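Local coordinates for transcriptional regulator (Pseudomonas aeruginosa, PDB 3E7Q), which probably binds operator DNA as a two-subunit TetR-family regulator, most likely a repressor, through a predicted helix-turn-helix, at residues A68-V73 and D111-F116; R75-A80 and G135-L140; G86-R91 and V142-Q147. All blocks are in the same frame, centred on the assembly; numbering follows the deposited sequence.

Contact 1 (A68-V73 and D111-F116); sequences AVTGRV and DAWLAF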
ATOM      1  N   ALA B  68      -3.900 -17.696  -5.823  1.00 40.96           N
ATOM      2  CA  ALA B  68      -2.658 -18.426  -5.675  1.00 40.77           C
ATOM      3  C   ALA B  68      -1.693 -17.614  -4.812  1.00 41.42           C
ATOM      4  O   ALA B  68      -1.107 -18.154  -3.914  1.00 42.79           O
ATOM      5  CB  ALA B  68      -2.025 -18.741  -7.040  1.00 39.90           C
ATOM      6  N   VAL B  69      -1.552 -16.320  -5.065  1.00 41.70           N
ATOM      7  CA  VAL B  69      -0.505 -15.539  -4.421  1.00 42.03           C
ATOM      8  C   VAL B  69      -0.842 -15.388  -2.907  1.00 43.61           C
ATOM      9  O   VAL B  69       0.011 -15.712  -2.022  1.00 42.36           O
ATOM     10  CB  VAL B  69      -0.283 -14.188  -5.122  1.00 41.51           C
ATOM     11  CG1 VAL B  69       0.424 -13.235  -4.256  1.00 41.12           C
ATOM     12  CG2 VAL B  69       0.507 -14.351  -6.407  1.00 42.03           C
ATOM     13  N   THR B  70      -2.076 -14.931  -2.638  1.00 43.45           N
ATOM     14  CA  THR B  70      -2.601 -14.861  -1.281  1.00 44.45           C
ATOM     15  C   THR B  70      -2.613 -16.184  -0.539  1.00 44.10           C
ATOM     16  O   THR B  70      -2.302 -16.211   0.644  1.00 45.23           O
ATOM     17  CB  THR B  70      -4.024 -14.227  -1.225  1.00 44.89           C
ATOM     18  OG1 THR B  70      -4.925 -14.977  -2.041  1.00 46.10           O
ATOM     19  CG2 THR B  70      -3.970 -12.741  -1.677  1.00 44.54           C
ATOM     20  N   GLY B  71      -2.963 -17.274  -1.222  1.00 44.78           N
ATOM     21  CA  GLY B  71      -2.923 -18.624  -0.648  1.00 43.83           C
ATOM     22  C   GLY B  71      -1.556 -18.991  -0.112  1.00 44.98           C
ATOM     23  O   GLY B  71      -1.421 -19.554   0.995  1.00 43.65           O
ATOM     24  N   ARG B  72      -0.538 -18.662  -0.903  1.00 45.15           N
ATOM     25  CA  ARG B  72       0.828 -18.991  -0.594  1.00 46.37           C
ATOM     26  C   ARG B  72       1.325 -18.226   0.608  1.00 45.78           C
ATOM     27  O   ARG B  72       1.952 -18.811   1.491  1.00 44.67           O
ATOM     28  CB  ARG B  72       1.731 -18.683  -1.806  1.00 47.05           C
ATOM     29  CG  ARG B  72       3.179 -18.759  -1.468  1.00 48.09           C
ATOM     30  CD  ARG B  72       4.088 -18.500  -2.625  1.00 50.28           C
ATOM     31  NE  ARG B  72       5.443 -18.323  -2.107  1.00 56.27           N
ATOM     32  CZ  ARG B  72       5.917 -17.207  -1.517  1.00 57.80           C
ATOM     33  NH1 ARG B  72       5.142 -16.136  -1.393  1.00 57.28           N
ATOM     34  NH2 ARG B  72       7.186 -17.160  -1.052  1.00 56.64           N
ATOM     35  N   VAL B  73       1.101 -16.909   0.618  1.00 46.01           N
ATOM     36  CA  VAL B  73       1.412 -16.065   1.782  1.00 46.56           C
ATOM     37  C   VAL B  73       0.789 -16.635   3.083  1.00 46.24           C
ATOM     38  O   VAL B  73       1.489 -16.825   4.094  1.00 45.07           O
ATOM     39  CB  VAL B  73       0.924 -14.601   1.617  1.00 47.31           C
ATOM     40  CG1 VAL B  73       0.891 -13.836   3.031  1.00 47.63           C
ATOM     41  CG2 VAL B  73       1.751 -13.869   0.611  1.00 48.42           C
ATOM     42  N   ASP B 111       4.870  -5.435  -7.825  1.00 57.05           N
ATOM     43  CA  ASP B 111       4.154  -5.056  -9.026  1.00 56.07           C
ATOM     44  C   ASP B 111       2.840  -5.823  -9.202  1.00 53.62           C
ATOM     45  O   ASP B 111       1.849  -5.264  -9.711  1.00 51.50           O
ATOM     46  CB  ASP B 111       5.026  -5.285 -10.287  1.00 57.55           C
ATOM     47  CG  ASP B 111       6.554  -5.079 -10.039  1.00 60.28           C
ATOM     48  OD1 ASP B 111       7.139  -4.235 -10.798  1.00 65.64           O
ATOM     49  OD2 ASP B 111       7.144  -5.772  -9.137  1.00 55.66           O
ATOM     50  N   ALA B 112       2.858  -7.099  -8.802  1.00 50.95           N
ATOM     51  CA  ALA B 112       1.699  -7.978  -8.905  1.00 49.45           C
ATOM     52  C   ALA B 112       0.593  -7.532  -7.941  1.00 47.19           C
ATOM     53  O   ALA B 112      -0.536  -7.355  -8.344  1.00 45.67           O
ATOM     54  CB  ALA B 112       2.089  -9.421  -8.632  1.00 49.85           C
ATOM     55  N   TRP B 113       0.945  -7.306  -6.689  1.00 46.15           N
ATOM     56  CA  TRP B 113      -0.014  -6.773  -5.704  1.00 46.49           C
ATOM     57  C   TRP B 113      -0.591  -5.423  -6.096  1.00 44.67           C
ATOM     58  O   TRP B 113      -1.798  -5.184  -5.937  1.00 43.33           O
ATOM     59  CB  TRP B 113       0.641  -6.661  -4.334  1.00 48.25           C
ATOM     60  CG  TRP B 113       0.869  -7.930  -3.779  1.00 49.81           C
ATOM     61  CD1 TRP B 113       1.990  -8.727  -3.966  1.00 51.45           C
ATOM     62  CD2 TRP B 113      -0.039  -8.676  -2.967  1.00 48.51           C
ATOM     63  NE1 TRP B 113       1.829  -9.904  -3.290  1.00 51.00           N
ATOM     64  CE2 TRP B 113       0.603  -9.911  -2.665  1.00 50.48           C
ATOM     65  CE3 TRP B 113      -1.326  -8.419  -2.454  1.00 50.48           C
ATOM     66  CZ2 TRP B 113       0.008 -10.899  -1.855  1.00 50.69           C
ATOM     67  CZ3 TRP B 113      -1.933  -9.396  -1.652  1.00 49.91           C
ATOM     68  CH2 TRP B 113      -1.265 -10.626  -1.361  1.00 51.00           C
ATOM     69  N   LEU B 114       0.254  -4.562  -6.655  1.00 43.38           N
ATOM     70  CA  LEU B 114      -0.197  -3.272  -7.086  1.00 42.35           C
ATOM     71  C   LEU B 114      -1.278  -3.378  -8.200  1.00 41.55           C
ATOM     72  O   LEU B 114      -2.274  -2.678  -8.201  1.00 38.96           O
ATOM     73  CB  LEU B 114       0.989  -2.427  -7.498  1.00 42.90           C
ATOM     74  CG  LEU B 114       1.950  -1.903  -6.423  1.00 43.40           C
ATOM     75  CD1 LEU B 114       3.051  -1.180  -7.175  1.00 46.44           C
ATOM     76  CD2 LEU B 114       1.297  -0.968  -5.483  1.00 44.63           C
ATOM     77  N   ALA B 115      -1.085  -4.337  -9.087  1.00 41.23           N
ATOM     78  CA  ALA B 115      -2.006  -4.618 -10.165  1.00 40.28           C
ATOM     79  C   ALA B 115      -3.318  -5.231  -9.620  1.00 40.27           C
ATOM     80  O   ALA B 115      -4.401  -4.858 -10.091  1.00 40.91           O
ATOM     81  CB  ALA B 115      -1.331  -5.542 -11.233  1.00 37.78           C
ATOM     82  N   PHE B 116      -3.229  -6.148  -8.647  1.00 39.81           N
ATOM     83  CA  PHE B 116      -4.445  -6.723  -7.999  1.00 40.12           C
ATOM     84  C   PHE B 116      -5.308  -5.674  -7.284  1.00 41.02           C
ATOM     85  O   PHE B 116      -6.538  -5.632  -7.384  1.00 42.71           O
ATOM     86  CB  PHE B 116      -4.055  -7.774  -6.953  1.00 39.34           C
ATOM     87  CG  PHE B 116      -3.306  -8.998  -7.494  1.00 37.50           C
ATOM     88  CD1 PHE B 116      -3.638  -9.591  -8.690  1.00 35.08           C
ATOM     89  CD2 PHE B 116      -2.322  -9.586  -6.716  1.00 38.89           C
ATOM     90  CE1 PHE B 116      -2.985 -10.718  -9.142  1.00 36.86           C
ATOM     91  CE2 PHE B 116      -1.655 -10.700  -7.151  1.00 41.52           C
ATOM     92  CZ  PHE B 116      -1.999 -11.273  -8.404  1.00 36.50           C
TER
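The six-membered part of the Trp113 indole takes most of this contact, meeting Val69, Thr70 and Val73 obliquely. Trp113 CZ2 lies 3.4 Å from Val69 CG1, and the two side chains run past each other in opposite senses. Trp113 CH2 meets Thr70 CG2, also at 3.4 Å, while Val73 CG2 is a looser neighbour of Trp113 CZ2 at 4.2 Å. The Phe116 ring receives Val69 CB obliquely at CE2 (4.3 Å), and one of its faces carries the Ala112 carbonyl oxygen of the preceding turn, 3.2 Å above the plane and displaced toward the rim. Tyr66 also stacks on Phe116, and Trp174 packs edge-to-face with Trp113.

With Val69 CG1 anti to the backbone N (chi1 161°), this methyl is carried to the indole. In Thr70 a chi1 of 58° places both branches: OG1 is hydrogen-bonded back to Tyr66 O in its own helix, and CG2 faces the tryptophan.

The short segments of helices 58-82 and 110-120 cross at -121° with axes 12.1 Å apart, a wide spacing spanned by the large aromatic groups. In TetR relatives the helix equivalent to 58-82 links the DNA-binding domain to the regulatory core. Between these two segments the contact is made by methyl groups and rings, Thr70 contributing its methyl, and is therefore non-directional, without a polar bond from one to the other.

Contact 2 (R75-A80 and G135-L140); sequences RLLRGA and GEYRAL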
ATOM      1  N   ARG B  75      -0.280 -19.717   3.693  1.00 45.32           N
ATOM      2  CA  ARG B  75       0.339 -20.979   4.055  1.00 46.20           C
ATOM      3  C   ARG B  75       1.595 -20.753   4.841  1.00 45.32           C
ATOM      4  O   ARG B  75       1.856 -21.432   5.831  1.00 45.40           O
ATOM      5  CB  ARG B  75       0.698 -21.831   2.857  1.00 46.29           C
ATOM      6  CG  ARG B  75      -0.406 -22.762   2.431  1.00 48.37           C
ATOM      7  CD  ARG B  75       0.155 -23.864   1.479  1.00 48.03           C
ATOM      8  NE  ARG B  75       0.723 -23.339   0.225  1.00 50.57           N
ATOM      9  CZ  ARG B  75       0.018 -22.808  -0.792  1.00 51.77           C
ATOM     10  NH1 ARG B  75      -1.313 -22.648  -0.715  1.00 53.46           N
ATOM     11  NH2 ARG B  75       0.655 -22.366  -1.880  1.00 48.87           N
ATOM     12  N   LEU B  76       2.390 -19.807   4.385  1.00 45.20           N
ATOM     13  CA  LEU B  76       3.661 -19.580   5.013  1.00 45.12           C
ATOM     14  C   LEU B  76       3.426 -18.934   6.379  1.00 45.39           C
ATOM     15  O   LEU B  76       4.100 -19.275   7.325  1.00 43.92           O
ATOM     16  CB  LEU B  76       4.556 -18.709   4.136  1.00 44.59           C
ATOM     17  CG  LEU B  76       5.097 -19.346   2.867  1.00 44.49           C
ATOM     18  CD1 LEU B  76       5.973 -18.301   2.181  1.00 45.25           C
ATOM     19  CD2 LEU B  76       5.861 -20.686   3.134  1.00 44.42           C
ATOM     20  N   LEU B  77       2.478 -17.991   6.455  1.00 45.42           N
ATOM     21  CA  LEU B  77       2.197 -17.294   7.717  1.00 45.90           C
ATOM     22  C   LEU B  77       1.547 -18.223   8.777  1.00 46.12           C
ATOM     23  O   LEU B  77       1.883 -18.125   9.952  1.00 44.94           O
ATOM     24  CB  LEU B  77       1.368 -16.042   7.480  1.00 45.12           C
ATOM     25  CG  LEU B  77       2.157 -14.936   6.737  1.00 45.27           C
ATOM     26  CD1 LEU B  77       1.286 -13.724   6.410  1.00 41.12           C
ATOM     27  CD2 LEU B  77       3.439 -14.533   7.490  1.00 44.55           C
ATOM     28  N   ARG B  78       0.646 -19.115   8.351  1.00 46.10           N
ATOM     29  CA  ARG B  78       0.081 -20.127   9.240  1.00 47.19           C
ATOM     30  C   ARG B  78       1.142 -21.053   9.722  1.00 45.95           C
ATOM     31  O   ARG B  78       1.114 -21.443  10.883  1.00 45.15           O
ATOM     32  CB  ARG B  78      -1.003 -20.981   8.584  1.00 47.34           C
ATOM     33  CG  ARG B  78      -2.343 -20.267   8.524  1.00 51.07           C
ATOM     34  CD  ARG B  78      -3.476 -21.079   7.805  1.00 52.33           C
ATOM     35  NE  ARG B  78      -4.691 -20.253   7.809  1.00 57.30           N
ATOM     36  CZ  ARG B  78      -5.346 -19.811   6.734  1.00 59.56           C
ATOM     37  NH1 ARG B  78      -4.978 -20.172   5.495  1.00 61.36           N
ATOM     38  NH2 ARG B  78      -6.400 -19.011   6.910  1.00 59.70           N
ATOM     39  N   GLY B  79       2.045 -21.430   8.815  1.00 44.92           N
ATOM     40  CA  GLY B  79       3.141 -22.341   9.135  1.00 44.21           C
ATOM     41  C   GLY B  79       3.990 -21.787  10.266  1.00 44.33           C
ATOM     42  O   GLY B  79       4.350 -22.518  11.193  1.00 43.28           O
ATOM     43  N   ALA B  80       4.308 -20.490  10.170  1.00 44.04           N
ATOM     44  CA  ALA B  80       5.192 -19.840  11.115  1.00 44.31           C
ATOM     45  C   ALA B  80       4.531 -19.783  12.514  1.00 44.53           C
ATOM     46  O   ALA B  80       5.195 -20.101  13.508  1.00 44.14           O
ATOM     47  CB  ALA B  80       5.600 -18.481  10.609  1.00 42.25           C
ATOM     48  N   GLY B 135      -9.757 -10.933   5.145  1.00 41.40           N
ATOM     49  CA  GLY B 135     -10.501 -11.569   6.235  1.00 42.46           C
ATOM     50  C   GLY B 135      -9.765 -12.719   6.939  1.00 42.19           C
ATOM     51  O   GLY B 135      -9.758 -12.820   8.164  1.00 42.63           O
ATOM     52  N   GLU B 136      -9.095 -13.543   6.160  1.00 42.11           N
ATOM     53  CA  GLU B 136      -8.391 -14.703   6.674  1.00 43.01           C
ATOM     54  C   GLU B 136      -7.080 -14.291   7.342  1.00 42.34           C
ATOM     55  O   GLU B 136      -6.704 -14.863   8.334  1.00 41.39           O
ATOM     56  CB  GLU B 136      -8.123 -15.705   5.555  1.00 43.47           C
ATOM     57  CG  GLU B 136      -9.382 -16.296   4.995  1.00 48.58           C
ATOM     58  CD  GLU B 136     -10.291 -16.997   6.035  1.00 56.12           C
ATOM     59  OE1 GLU B 136      -9.775 -17.666   6.977  1.00 61.09           O
ATOM     60  OE2 GLU B 136     -11.544 -16.861   5.905  1.00 60.06           O
ATOM     61  N   TYR B 137      -6.405 -13.312   6.760  1.00 42.56           N
ATOM     62  CA  TYR B 137      -5.177 -12.773   7.289  1.00 42.96           C
ATOM     63  C   TYR B 137      -5.416 -12.172   8.701  1.00 42.72           C
ATOM     64  O   TYR B 137      -4.729 -12.514   9.716  1.00 41.91           O
ATOM     65  CB  TYR B 137      -4.629 -11.750   6.282  1.00 44.13           C
ATOM     66  CG  TYR B 137      -3.310 -11.109   6.659  1.00 46.05           C
ATOM     67  CD1 TYR B 137      -2.100 -11.708   6.333  1.00 48.49           C
ATOM     68  CD2 TYR B 137      -3.283  -9.909   7.332  1.00 48.86           C
ATOM     69  CE1 TYR B 137      -0.915 -11.122   6.659  1.00 48.58           C
ATOM     70  CE2 TYR B 137      -2.090  -9.324   7.729  1.00 51.81           C
ATOM     71  CZ  TYR B 137      -0.908  -9.933   7.391  1.00 50.47           C
ATOM     72  OH  TYR B 137       0.254  -9.311   7.718  1.00 48.65           O
ATOM     73  N   ARG B 138      -6.414 -11.314   8.777  1.00 43.26           N
ATOM     74  CA  ARG B 138      -6.853 -10.743  10.079  1.00 44.87           C
ATOM     75  C   ARG B 138      -7.356 -11.791  11.097  1.00 44.48           C
ATOM     76  O   ARG B 138      -7.109 -11.624  12.275  1.00 45.61           O
ATOM     77  CB  ARG B 138      -7.914  -9.638   9.884  1.00 44.15           C
ATOM     78  CG  ARG B 138      -7.344  -8.329   9.355  1.00 45.55           C
ATOM     79  CD  ARG B 138      -8.388  -7.258   9.240  1.00 47.58           C
ATOM     80  NE  ARG B 138      -9.390  -7.629   8.222  1.00 51.42           N
ATOM     81  CZ  ARG B 138     -10.704  -7.676   8.408  1.00 51.28           C
ATOM     82  NH1 ARG B 138     -11.260  -7.334   9.550  1.00 54.30           N
ATOM     83  NH2 ARG B 138     -11.479  -8.055   7.429  1.00 52.90           N
ATOM     84  N   ALA B 139      -8.124 -12.792  10.662  1.00 45.01           N
ATOM     85  CA  ALA B 139      -8.632 -13.854  11.547  1.00 45.02           C
ATOM     86  C   ALA B 139      -7.434 -14.533  12.214  1.00 45.58           C
ATOM     87  O   ALA B 139      -7.487 -14.817  13.407  1.00 46.67           O
ATOM     88  CB  ALA B 139      -9.477 -14.905  10.778  1.00 43.89           C
ATOM     89  N   LEU B 140      -6.356 -14.780  11.455  1.00 45.17           N
ATOM     90  CA  LEU B 140      -5.141 -15.391  12.037  1.00 44.83           C
ATOM     91  C   LEU B 140      -4.560 -14.547  13.159  1.00 44.02           C
ATOM     92  O   LEU B 140      -4.118 -15.076  14.205  1.00 43.36           O
ATOM     93  CB  LEU B 140      -4.074 -15.503  10.980  1.00 45.50           C
ATOM     94  CG  LEU B 140      -3.104 -16.656  10.923  1.00 47.15           C
ATOM     95  CD1 LEU B 140      -3.861 -18.023  10.868  1.00 52.30           C
ATOM     96  CD2 LEU B 140      -2.289 -16.451   9.680  1.00 45.41           C
TER
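Arg78 reaches across to Glu136 in a long salt bridge, carried by a single pair of atoms, with 3.6 Å between Arg78 NH2 and Glu136 OE1. The carboxylate oxygen comes to the edge of the guanidinium, near its plane; the two flat groups are turned 50° apart, which goes with a loose pairing. The arginine chain runs straight from CG to NE, whereas Glu136 bends at chi2 (-57°), a fold that goes with OE1 lying near Arg78 NH2.

Beneath this bridge Leu140 lies obliquely against the aliphatic part of the arginine: Leu140 CD1 is 3.6 Å from Arg78 CG, and its other methyl, CD2, comes to 4.3 Å from Leu77 CB. Deeper in, Leu77 CD1 touches the edge of the Tyr137 ring at CE1, 3.4 Å away and near the ring plane. The charged pair lies on the more exposed side, and leucine and tyrosine side chains meet on the other.

The two segments run almost parallel, 8° apart with axes 11.2 Å from each other, joining helix 58-82 to helix 124-152. Phe95 and Ala98 of helix 88-99 and Leu104 of helix 102-105 pack on Leu77, while Ser167 and Leu170 of helix 159-179 cover Tyr137, and Met74 and Ile81 of helix 58-82 flank Leu140.

Contact 3 (G86-R91 and V142-Q147); sequences GGARPR and VGVLRQ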
ATOM      1  N   GLY B  86       4.472 -22.373  22.011  1.00 49.13           N
ATOM      2  CA  GLY B  86       3.024 -22.303  22.117  1.00 48.37           C
ATOM      3  C   GLY B  86       2.418 -20.956  22.455  1.00 47.00           C
ATOM      4  O   GLY B  86       1.218 -20.748  22.154  1.00 47.72           O
ATOM      5  N   GLY B  87       3.209 -20.069  23.081  1.00 44.77           N
ATOM      6  CA  GLY B  87       2.675 -18.822  23.667  1.00 42.31           C
ATOM      7  C   GLY B  87       2.378 -17.693  22.684  1.00 41.06           C
ATOM      8  O   GLY B  87       2.868 -17.687  21.570  1.00 40.88           O
ATOM      9  N   ALA B  88       1.627 -16.683  23.099  1.00 40.83           N
ATOM     10  CA  ALA B  88       1.128 -15.653  22.124  1.00 39.74           C
ATOM     11  C   ALA B  88       2.268 -14.811  21.484  1.00 39.42           C
ATOM     12  O   ALA B  88       2.267 -14.621  20.253  1.00 37.30           O
ATOM     13  CB  ALA B  88       0.055 -14.777  22.743  1.00 39.15           C
ATOM     14  N   ARG B  89       3.264 -14.388  22.296  1.00 39.01           N
ATOM     15  CA  ARG B  89       4.377 -13.542  21.826  1.00 38.55           C
ATOM     16  C   ARG B  89       5.354 -14.321  20.949  1.00 38.47           C
ATOM     17  O   ARG B  89       5.767 -13.822  19.902  1.00 38.87           O
ATOM     18  CB  ARG B  89       5.079 -12.792  22.983  1.00 38.14           C
ATOM     19  CG  ARG B  89       4.165 -11.728  23.546  1.00 40.94           C
ATOM     20  CD  ARG B  89       4.709 -10.333  23.776  1.00 44.13           C
ATOM     21  NE  ARG B  89       5.521  -9.706  22.703  1.00 45.19           N
ATOM     22  CZ  ARG B  89       6.004  -8.468  22.792  1.00 40.80           C
ATOM     23  NH1 ARG B  89       5.685  -7.723  23.820  1.00 41.42           N
ATOM     24  NH2 ARG B  89       6.760  -7.962  21.849  1.00 39.86           N
ATOM     25  N   PRO B  90       5.695 -15.566  21.330  1.00 39.16           N
ATOM     26  CA  PRO B  90       6.543 -16.341  20.420  1.00 39.42           C
ATOM     27  C   PRO B  90       5.908 -16.607  19.019  1.00 39.50           C
ATOM     28  O   PRO B  90       6.614 -16.514  18.023  1.00 37.62           O
ATOM     29  CB  PRO B  90       6.814 -17.627  21.195  1.00 39.61           C
ATOM     30  CG  PRO B  90       6.618 -17.282  22.612  1.00 39.36           C
ATOM     31  CD  PRO B  90       5.439 -16.304  22.563  1.00 39.23           C
ATOM     32  N   ARG B  91       4.597 -16.874  18.985  1.00 39.87           N
ATOM     33  CA  ARG B  91       3.795 -17.005  17.755  1.00 39.98           C
ATOM     34  C   ARG B  91       3.731 -15.697  16.935  1.00 39.34           C
ATOM     35  O   ARG B  91       3.905 -15.720  15.711  1.00 39.05           O
ATOM     36  CB  ARG B  91       2.360 -17.456  18.069  1.00 39.84           C
ATOM     37  CG  ARG B  91       2.206 -18.795  18.739  1.00 41.28           C
ATOM     38  CD  ARG B  91       0.747 -19.243  18.873  1.00 42.49           C
ATOM     39  NE  ARG B  91       0.706 -20.703  18.840  1.00 48.49           N
ATOM     40  CZ  ARG B  91      -0.248 -21.470  19.401  1.00 53.52           C
ATOM     41  NH1 ARG B  91      -1.306 -20.928  20.017  1.00 53.97           N
ATOM     42  NH2 ARG B  91      -0.157 -22.812  19.358  1.00 52.40           N
ATOM     43  N   VAL B 142      -6.242 -12.149  14.802  1.00 39.24           N
ATOM     44  CA  VAL B 142      -7.158 -12.018  15.935  1.00 38.77           C
ATOM     45  C   VAL B 142      -7.053 -13.171  16.906  1.00 39.30           C
ATOM     46  O   VAL B 142      -7.183 -12.930  18.093  1.00 38.07           O
ATOM     47  CB  VAL B 142      -8.697 -11.657  15.676  1.00 39.95           C
ATOM     48  CG1 VAL B 142      -8.999 -11.063  14.324  1.00 35.66           C
ATOM     49  CG2 VAL B 142      -9.684 -12.792  16.157  1.00 39.55           C
ATOM     50  N   GLY B 143      -6.827 -14.401  16.409  1.00 39.35           N
ATOM     51  CA  GLY B 143      -6.692 -15.582  17.272  1.00 39.36           C
ATOM     52  C   GLY B 143      -5.513 -15.464  18.215  1.00 39.55           C
ATOM     53  O   GLY B 143      -5.593 -15.838  19.397  1.00 39.76           O
ATOM     54  N   VAL B 144      -4.383 -14.966  17.711  1.00 39.91           N
ATOM     55  CA  VAL B 144      -3.212 -14.833  18.579  1.00 40.56           C
ATOM     56  C   VAL B 144      -3.290 -13.574  19.493  1.00 40.33           C
ATOM     57  O   VAL B 144      -2.809 -13.604  20.602  1.00 41.21           O
ATOM     58  CB  VAL B 144      -1.827 -15.088  17.833  1.00 41.29           C
ATOM     59  CG1 VAL B 144      -1.746 -14.497  16.521  1.00 41.47           C
ATOM     60  CG2 VAL B 144      -0.654 -14.602  18.692  1.00 42.03           C
ATOM     61  N   LEU B 145      -3.940 -12.501  19.045  1.00 40.56           N
ATOM     62  CA  LEU B 145      -4.153 -11.324  19.868  1.00 39.89           C
ATOM     63  C   LEU B 145      -5.113 -11.616  21.011  1.00 39.86           C
ATOM     64  O   LEU B 145      -4.955 -11.052  22.087  1.00 37.38           O
ATOM     65  CB  LEU B 145      -4.610 -10.159  19.046  1.00 39.50           C
ATOM     66  CG  LEU B 145      -3.531  -9.623  18.112  1.00 38.19           C
ATOM     67  CD1 LEU B 145      -4.153  -8.643  17.158  1.00 28.70           C
ATOM     68  CD2 LEU B 145      -2.418  -9.010  18.952  1.00 30.00           C
ATOM     69  N   ARG B 146      -6.044 -12.545  20.773  1.00 40.41           N
ATOM     70  CA  ARG B 146      -6.906 -13.061  21.823  1.00 41.32           C
ATOM     71  C   ARG B 146      -6.209 -13.914  22.818  1.00 40.27           C
ATOM     72  O   ARG B 146      -6.503 -13.811  23.990  1.00 39.39           O
ATOM     73  CB  ARG B 146      -8.013 -13.892  21.258  1.00 42.36           C
ATOM     74  CG  ARG B 146      -9.010 -13.002  20.615  1.00 48.12           C
ATOM     75  CD  ARG B 146     -10.281 -13.706  20.345  1.00 52.72           C
ATOM     76  NE  ARG B 146     -11.190 -12.690  19.904  1.00 55.44           N
ATOM     77  CZ  ARG B 146     -12.116 -12.878  18.995  1.00 58.49           C
ATOM     78  NH1 ARG B 146     -12.246 -14.075  18.433  1.00 58.93           N
ATOM     79  NH2 ARG B 146     -12.875 -11.843  18.631  1.00 59.48           N
ATOM     80  N   GLN B 147      -5.330 -14.782  22.349  1.00 39.45           N
ATOM     81  CA  GLN B 147      -4.420 -15.523  23.247  1.00 39.81           C
ATOM     82  C   GLN B 147      -3.616 -14.553  24.104  1.00 38.81           C
ATOM     83  O   GLN B 147      -3.598 -14.667  25.310  1.00 39.39           O
ATOM     84  CB  GLN B 147      -3.486 -16.393  22.396  1.00 40.22           C
ATOM     85  CG  GLN B 147      -2.951 -17.554  23.107  1.00 41.84           C
ATOM     86  CD  GLN B 147      -1.825 -18.272  22.375  1.00 40.39           C
ATOM     87  OE1 GLN B 147      -1.522 -17.999  21.226  1.00 42.13           O
ATOM     88  NE2 GLN B 147      -1.226 -19.200  23.053  1.00 40.78           N
TER
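Gln147 uses both ends of its amide on the segment that begins helix 88-99. Its NE2 donates to Gly86 O at 3.0 Å in a nearly straight bond (N-H...O 168°), with the acceptor lying in the amide plane. Its OE1 accepts from Arg91 NH1 at 3.2 Å, less well directed: NH1 approaches from above the plane of the amide carbonyl, 45° off it, rather than along a lone pair. The two bonds are consistent with the modelled orientation of the amide, the one to Gly86 O chiefly. Arg91 NH1 and Gln147 NE2, both donors, are also close but do not bond. The side chain of Gln147 is extended, with chi1 -156° setting CG anti to the backbone N, and it crosses Arg91 at about a right angle.

Gly86 O has a second neighbour besides the amide, since the Arg91 guanidinium lies with one face centred on it, 3.1 Å from oxygen to plane. Gly87 occupies the N-cap position, its carbonyl accepting from Arg91 N, and Ala88 N in the opening turn is bonded to Glu151 OE2 from farther along helix 124-152. Arg89, whose CB points away from segment 142-147, forms salt bridges with Glu194, Asp198 and Glu201 of helix 186-204.

Apolar packing adjoins these bonds. Val144 CG2 lies 4.1 Å from Ala88 CB and also touches the backbone oxygen Ala88 O at 3.3 Å, a van der Waals touch, while Ala88 CB packs on Gln147 CB at 3.9 Å. The neutral amide, giving one donor and one acceptor, thus serves Gly86 O and Arg91 NH1 without neutralising the arginine's charge.

How the contacts relate
From the N terminus, the chain lays down the first segments of contacts 1 and 2 in succession on helix 58-82, then passes through the loop at 86-87 into helix 88-99, where the first half of contact 3 lies. Only afterwards come the partners: helix 110-120 closes contact 1 over 37 intervening residues, and helix 124-152 closes contact 2 over 54 and contact 3 over 50. All three loops therefore cross and none nests. Helix 58-82 is shared by contacts 1 and 2, whose centres are 14 Å apart; helix 124-152 is shared by contacts 2 and 3, 12 Å apart between centres. Contact 2 thus bridges the other two, which do not touch, within the helical domain.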